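Local coordinates for putative metal-dependent hydrolase (PDB 3KL7), which binds two zinc ions in a metallo-beta-lactamase-like fold and is probably a metal-dependent hydrolase, its substrate not established, at residues 119-131 / 145-158. Residues are numbered along the deposited sequence; the frame is centred on the assembly and turned at random.
Sequences ISYMKIEAVPAYN and DNGYILTFDGLRVY. With GOL (glycerol), chain G.
K123, E125 and V127 pair with T151, I149 and G147 through six backbone hydrogen bonds, joining strands 123-128 and 146-152 antiparallel, their segment axes 142° apart. On the partly exposed face, R156 reaches over from strand 155-158, and its NH1 donates to E125 OE2 at 2.9 Å in a salt bridge. That oxygen offers its syn lone pair and lies in the guanidinium plane, while the carboxylate is turned 50° to it. I149 CG2 packs against one face of the guanidinium, 3.4 Å above the plane, and NH2 hydrogen-bonds K173 O, which should help hold the group's orientation. A water beside it bridges E125 OE2, I149 O and T151 OG1. Farther along, V127 splits its branches: CG1 meets I149 CD1 at 3.9 Å, and CG2 meets Y158 CE1. These strands belong to one of the two mixed sheets of the metallo-beta-lactamase sandwich, and the opposite, buried face turns to strands 39-44 and 68-71 of the other. There selenomethionine M122, with CG anti to its backbone N (chi1 -178°), runs alongside F152 and sets SE 3.6 Å from F152 CE2, an oblique Met-aromatic contact. I124 CG2 touches both L150 CD2 and Y148 CD1. N146 ND2 bonds Y148 OH at 3.1 Å; ND2 also bonds L110 O, and the Y148 hydroxyl I71 O. Near the metals, D145 packs against the zinc ligand H73, and a water bridges D145 N and A129 O.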
loop_
_atom_site.group_PDB
_atom_site.type_symbol
_atom_site.label_atom_id
_atom_site.label_comp_id
_atom_site.label_asym_id
_atom_site.label_seq_id
_atom_site.Cartn_x
_atom_site.Cartn_y
_atom_site.Cartn_z
ATOM N N ILE A 119 12.052 -13.322 -0.511
ATOM C CA ILE A 119 11.301 -13.685 0.711
ATOM C C ILE A 119 10.404 -14.849 0.347
ATOM O O ILE A 119 9.502 -14.704 -0.474
ATOM C CB ILE A 119 10.403 -12.535 1.228
ATOM C CG1 ILE A 119 11.152 -11.214 1.239
ATOM C CG2 ILE A 119 9.894 -12.860 2.649
ATOM C CD1 ILE A 119 12.479 -11.310 1.894
ATOM N N SER A 120 10.633 -15.998 0.968
ATOM C CA SER A 120 9.995 -17.231 0.529
ATOM C C SER A 120 8.486 -17.236 0.722
ATOM O O SER A 120 7.793 -17.999 0.067
ATOM C CB SER A 120 10.600 -18.426 1.245
ATOM O OG SER A 120 10.268 -18.405 2.619
ATOM N N TYR A 121 7.982 -16.383 1.621
ATOM C CA TYR A 121 6.552 -16.359 1.953
ATOM C C TYR A 121 5.813 -15.157 1.356
ATOM O O TYR A 121 4.609 -15.003 1.566
ATOM C CB TYR A 121 6.352 -16.384 3.484
ATOM C CG TYR A 121 7.004 -15.243 4.227
ATOM C CD1 TYR A 121 6.372 -14.002 4.331
ATOM C CD2 TYR A 121 8.242 -15.408 4.855
ATOM C CE1 TYR A 121 6.978 -12.922 5.033
ATOM C CE2 TYR A 121 8.859 -14.339 5.561
ATOM C CZ TYR A 121 8.216 -13.105 5.641
ATOM O OH TYR A 121 8.810 -12.048 6.326
HETATM N N MSE A 122 6.522 -14.311 0.614
HETATM C CA MSE A 122 5.903 -13.102 0.073
HETATM C C MSE A 122 6.657 -12.568 -1.115
HETATM O O MSE A 122 7.752 -12.004 -0.963
HETATM C CB MSE A 122 5.824 -12.010 1.138
HETATM C CG MSE A 122 5.143 -10.740 0.630
HETATM SE SE MSE A 122 5.102 -9.341 1.893
HETATM C CE MSE A 122 6.942 -8.834 1.806
ATOM N N LYS A 123 6.067 -12.732 -2.310
ATOM C CA LYS A 123 6.647 -12.201 -3.530
ATOM C C LYS A 123 6.286 -10.753 -3.603
ATOM O O LYS A 123 5.171 -10.377 -3.255
ATOM C CB LYS A 123 6.106 -12.953 -4.765
ATOM C CG LYS A 123 6.556 -12.364 -6.102
ATOM C CD LYS A 123 6.161 -13.256 -7.286
ATOM C CE LYS A 123 4.663 -13.151 -7.588
ATOM N NZ LYS A 123 4.298 -13.795 -8.875
ATOM N N ILE A 124 7.236 -9.923 -4.031
ATOM C CA ILE A 124 6.988 -8.486 -4.194
ATOM C C ILE A 124 7.202 -8.082 -5.632
ATOM O O ILE A 124 8.196 -8.448 -6.243
ATOM C CB ILE A 124 7.957 -7.606 -3.330
ATOM C CG1 ILE A 124 8.045 -8.105 -1.893
ATOM C CG2 ILE A 124 7.504 -6.182 -3.332
ATOM C CD1 ILE A 124 9.107 -7.346 -1.048
ATOM N N GLU A 125 6.272 -7.304 -6.166
ATOM C CA GLU A 125 6.474 -6.652 -7.444
ATOM C C GLU A 125 6.295 -5.160 -7.250
ATOM O O GLU A 125 5.338 -4.729 -6.639
ATOM C CB GLU A 125 5.478 -7.206 -8.496
ATOM C CG GLU A 125 5.531 -8.734 -8.613
ATOM C CD GLU A 125 4.352 -9.321 -9.351
ATOM O OE1 GLU A 125 4.361 -9.295 -10.606
ATOM O OE2 GLU A 125 3.418 -9.836 -8.668
ATOM N N ALA A 126 7.239 -4.377 -7.750
ATOM C CA ALA A 126 7.133 -2.934 -7.699
ATOM C C ALA A 126 6.520 -2.409 -9.001
ATOM O O ALA A 126 6.977 -2.736 -10.119
ATOM C CB ALA A 126 8.528 -2.276 -7.443
ATOM N N VAL A 127 5.492 -1.601 -8.854
ATOM C CA VAL A 127 4.773 -1.074 -9.980
ATOM C C VAL A 127 4.757 0.465 -9.866
ATOM O O VAL A 127 5.060 1.006 -8.811
ATOM C CB VAL A 127 3.331 -1.650 -10.036
ATOM C CG1 VAL A 127 3.367 -3.169 -10.406
ATOM C CG2 VAL A 127 2.607 -1.428 -8.701
ATOM N N PRO A 128 4.429 1.163 -10.962
ATOM C CA PRO A 128 4.467 2.609 -10.920
ATOM C C PRO A 128 3.397 3.226 -10.020
ATOM O O PRO A 128 2.347 2.625 -9.779
ATOM C CB PRO A 128 4.244 3.017 -12.396
ATOM C CG PRO A 128 4.478 1.793 -13.183
ATOM C CD PRO A 128 4.103 0.663 -12.304
ATOM N N ALA A 129 3.687 4.414 -9.528
ATOM C CA ALA A 129 2.755 5.177 -8.757
ATOM C C ALA A 129 3.150 6.676 -8.941
ATOM O O ALA A 129 4.182 7.122 -8.395
ATOM C CB ALA A 129 2.817 4.759 -7.284
ATOM N N TYR A 130 2.339 7.426 -9.731
ATOM C CA TYR A 130 2.649 8.847 -10.069
ATOM C C TYR A 130 1.407 9.652 -10.476
ATOM O O TYR A 130 0.326 9.090 -10.752
ATOM C CB TYR A 130 3.670 8.921 -11.205
ATOM C CG TYR A 130 3.200 8.267 -12.493
ATOM C CD1 TYR A 130 3.326 6.889 -12.683
ATOM C CD2 TYR A 130 2.630 9.025 -13.522
ATOM C CE1 TYR A 130 2.897 6.279 -13.854
ATOM C CE2 TYR A 130 2.197 8.430 -14.692
ATOM C CZ TYR A 130 2.331 7.044 -14.855
ATOM O OH TYR A 130 1.901 6.435 -16.028
ATOM N N ASN A 131 1.573 10.971 -10.521
ATOM C CA ASN A 131 0.482 11.883 -10.843
ATOM C C ASN A 131 0.373 12.066 -12.336
ATOM O O ASN A 131 1.380 12.123 -13.039
ATOM C CB ASN A 131 0.711 13.239 -10.164
ATOM C CG ASN A 131 0.436 13.199 -8.663
ATOM O OD1 ASN A 131 1.369 13.047 -7.844
ATOM N ND2 ASN A 131 -0.848 13.323 -8.286
ATOM N N ASP A 145 8.656 6.764 -7.537
ATOM C CA ASP A 145 7.992 6.068 -6.432
ATOM C C ASP A 145 7.385 4.703 -6.854
ATOM O O ASP A 145 7.203 4.416 -8.041
ATOM C CB ASP A 145 6.873 6.962 -5.858
ATOM C CG ASP A 145 7.372 8.381 -5.460
ATOM O OD1 ASP A 145 8.593 8.548 -5.200
ATOM O OD2 ASP A 145 6.528 9.321 -5.391
ATOM N N ASN A 146 7.058 3.886 -5.855
ATOM C CA ASN A 146 6.541 2.530 -6.087
ATOM C C ASN A 146 5.192 2.324 -5.512
ATOM O O ASN A 146 4.880 2.807 -4.425
ATOM C CB ASN A 146 7.454 1.482 -5.412
ATOM C CG ASN A 146 8.802 1.363 -6.060
ATOM O OD1 ASN A 146 8.969 1.621 -7.270
ATOM N ND2 ASN A 146 9.786 0.967 -5.271
ATOM N N GLY A 147 4.378 1.590 -6.233
ATOM C CA GLY A 147 3.324 0.796 -5.609
ATOM C C GLY A 147 3.910 -0.618 -5.501
ATOM O O GLY A 147 4.947 -0.884 -6.110
ATOM N N TYR A 148 3.254 -1.508 -4.727
ATOM C CA TYR A 148 3.708 -2.918 -4.560
ATOM C C TYR A 148 2.570 -3.902 -4.704
ATOM O O TYR A 148 1.482 -3.646 -4.264
ATOM C CB TYR A 148 4.344 -3.132 -3.176
ATOM C CG TYR A 148 5.521 -2.276 -2.950
ATOM C CD1 TYR A 148 6.695 -2.483 -3.665
ATOM C CD2 TYR A 148 5.476 -1.225 -2.043
ATOM C CE1 TYR A 148 7.790 -1.678 -3.471
ATOM C CE2 TYR A 148 6.554 -0.422 -1.851
ATOM C CZ TYR A 148 7.720 -0.646 -2.571
ATOM O OH TYR A 148 8.815 0.175 -2.382
ATOM N N ILE A 149 2.848 -5.040 -5.344
ATOM C CA ILE A 149 1.939 -6.165 -5.333
ATOM C C ILE A 149 2.618 -7.223 -4.483
ATOM O O ILE A 149 3.744 -7.640 -4.777
ATOM C CB ILE A 149 1.678 -6.753 -6.763
ATOM C CG1 ILE A 149 1.292 -5.665 -7.754
ATOM C CG2 ILE A 149 0.597 -7.821 -6.719
ATOM C CD1 ILE A 149 1.154 -6.190 -9.192
ATOM N N LEU A 150 1.934 -7.637 -3.427
ATOM C CA LEU A 150 2.437 -8.603 -2.494
ATOM C C LEU A 150 1.654 -9.846 -2.662
ATOM O O LEU A 150 0.422 -9.818 -2.587
ATOM C CB LEU A 150 2.261 -8.083 -1.071
ATOM C CG LEU A 150 2.861 -6.712 -0.857
ATOM C CD1 LEU A 150 2.568 -6.218 0.554
ATOM C CD2 LEU A 150 4.355 -6.778 -1.131
ATOM N N THR A 151 2.337 -10.954 -2.899
ATOM C CA THR A 151 1.664 -12.217 -3.121
ATOM C C THR A 151 1.970 -13.191 -1.974
ATOM O O THR A 151 3.115 -13.476 -1.695
ATOM C CB THR A 151 2.075 -12.843 -4.481
ATOM O OG1 THR A 151 1.846 -11.884 -5.547
ATOM C CG2 THR A 151 1.269 -14.136 -4.750
ATOM N N PHE A 152 0.911 -13.651 -1.292
ATOM C CA PHE A 152 1.018 -14.656 -0.247
ATOM C C PHE A 152 0.236 -15.904 -0.710
ATOM O O PHE A 152 -0.980 -15.867 -0.789
ATOM C CB PHE A 152 0.383 -14.154 1.052
ATOM C CG PHE A 152 0.817 -12.768 1.468
ATOM C CD1 PHE A 152 0.156 -11.640 0.982
ATOM C CD2 PHE A 152 1.856 -12.593 2.361
ATOM C CE1 PHE A 152 0.545 -10.356 1.387
ATOM C CE2 PHE A 152 2.261 -11.309 2.759
ATOM C CZ PHE A 152 1.601 -10.198 2.282
ATOM N N ASP A 153 0.940 -16.983 -1.042
ATOM C CA ASP A 153 0.285 -18.253 -1.371
ATOM C C ASP A 153 -0.912 -18.017 -2.337
ATOM O O ASP A 153 -2.007 -18.507 -2.117
ATOM C CB ASP A 153 -0.187 -18.922 -0.059
ATOM C CG ASP A 153 -0.726 -20.325 -0.261
ATOM O OD1 ASP A 153 -0.329 -21.006 -1.232
ATOM O OD2 ASP A 153 -1.544 -20.760 0.582
ATOM N N GLY A 154 -0.681 -17.234 -3.389
ATOM C CA GLY A 154 -1.711 -16.987 -4.412
ATOM C C GLY A 154 -2.592 -15.757 -4.163
ATOM O O GLY A 154 -3.250 -15.277 -5.076
ATOM N N LEU A 155 -2.614 -15.254 -2.928
ATOM C CA LEU A 155 -3.422 -14.080 -2.602
ATOM C C LEU A 155 -2.622 -12.841 -2.938
ATOM O O LEU A 155 -1.573 -12.618 -2.353
ATOM C CB LEU A 155 -3.782 -14.080 -1.115
ATOM C CG LEU A 155 -4.747 -13.004 -0.657
ATOM C CD1 LEU A 155 -6.121 -13.346 -1.096
ATOM C CD2 LEU A 155 -4.697 -12.880 0.845
ATOM N N ARG A 156 -3.125 -12.038 -3.880
ATOM C CA ARG A 156 -2.404 -10.840 -4.362
ATOM C C ARG A 156 -2.987 -9.552 -3.809
ATOM O O ARG A 156 -4.142 -9.254 -4.006
ATOM C CB ARG A 156 -2.377 -10.810 -5.906
ATOM C CG ARG A 156 -1.499 -11.947 -6.504
ATOM C CD ARG A 156 -1.750 -12.235 -7.996
ATOM N NE ARG A 156 -1.564 -11.082 -8.893
ATOM C CZ ARG A 156 -0.386 -10.508 -9.172
ATOM N NH1 ARG A 156 0.726 -10.927 -8.608
ATOM N NH2 ARG A 156 -0.334 -9.497 -10.012
ATOM N N VAL A 157 -2.158 -8.803 -3.108
ATOM C CA VAL A 157 -2.576 -7.558 -2.451
ATOM C C VAL A 157 -1.820 -6.429 -3.108
ATOM O O VAL A 157 -0.591 -6.408 -3.077
ATOM C CB VAL A 157 -2.236 -7.580 -0.943
ATOM C CG1 VAL A 157 -2.686 -6.283 -0.252
ATOM C CG2 VAL A 157 -2.854 -8.801 -0.276
ATOM N N TYR A 158 -2.550 -5.508 -3.727
ATOM C CA TYR A 158 -1.944 -4.344 -4.406
ATOM C C TYR A 158 -2.024 -3.138 -3.495
ATOM O O TYR A 158 -3.110 -2.701 -3.136
ATOM C CB TYR A 158 -2.669 -4.076 -5.725
ATOM C CG TYR A 158 -2.309 -2.766 -6.412
ATOM C CD1 TYR A 158 -1.005 -2.328 -6.476
ATOM C CD2 TYR A 158 -3.283 -1.997 -7.020
ATOM C CE1 TYR A 158 -0.672 -1.125 -7.123
ATOM C CE2 TYR A 158 -2.962 -0.783 -7.662
ATOM C CZ TYR A 158 -1.655 -0.361 -7.705
ATOM O OH TYR A 158 -1.335 0.833 -8.340
HETATM C C1 GOL G . 4.219 -17.957 -0.854
HETATM O O1 GOL G . 3.688 -17.377 0.351
HETATM C C2 GOL G . 4.758 -16.854 -1.772
HETATM O O2 GOL G . 3.687 -16.169 -2.391
HETATM C C3 GOL G . 5.687 -17.452 -2.840
HETATM O O3 GOL G . 6.198 -16.440 -3.684
HETATM O O HOH W 1 3.688 -10.074 -6.019
HETATM O O HOH W 2 0.836 2.296 -7.585
HETATM O O HOH W 3 0.462 0.715 -10.863
HETATM O O HOH W 4 6.351 5.727 -11.037
HETATM O O HOH W 5 6.722 7.760 -9.230
#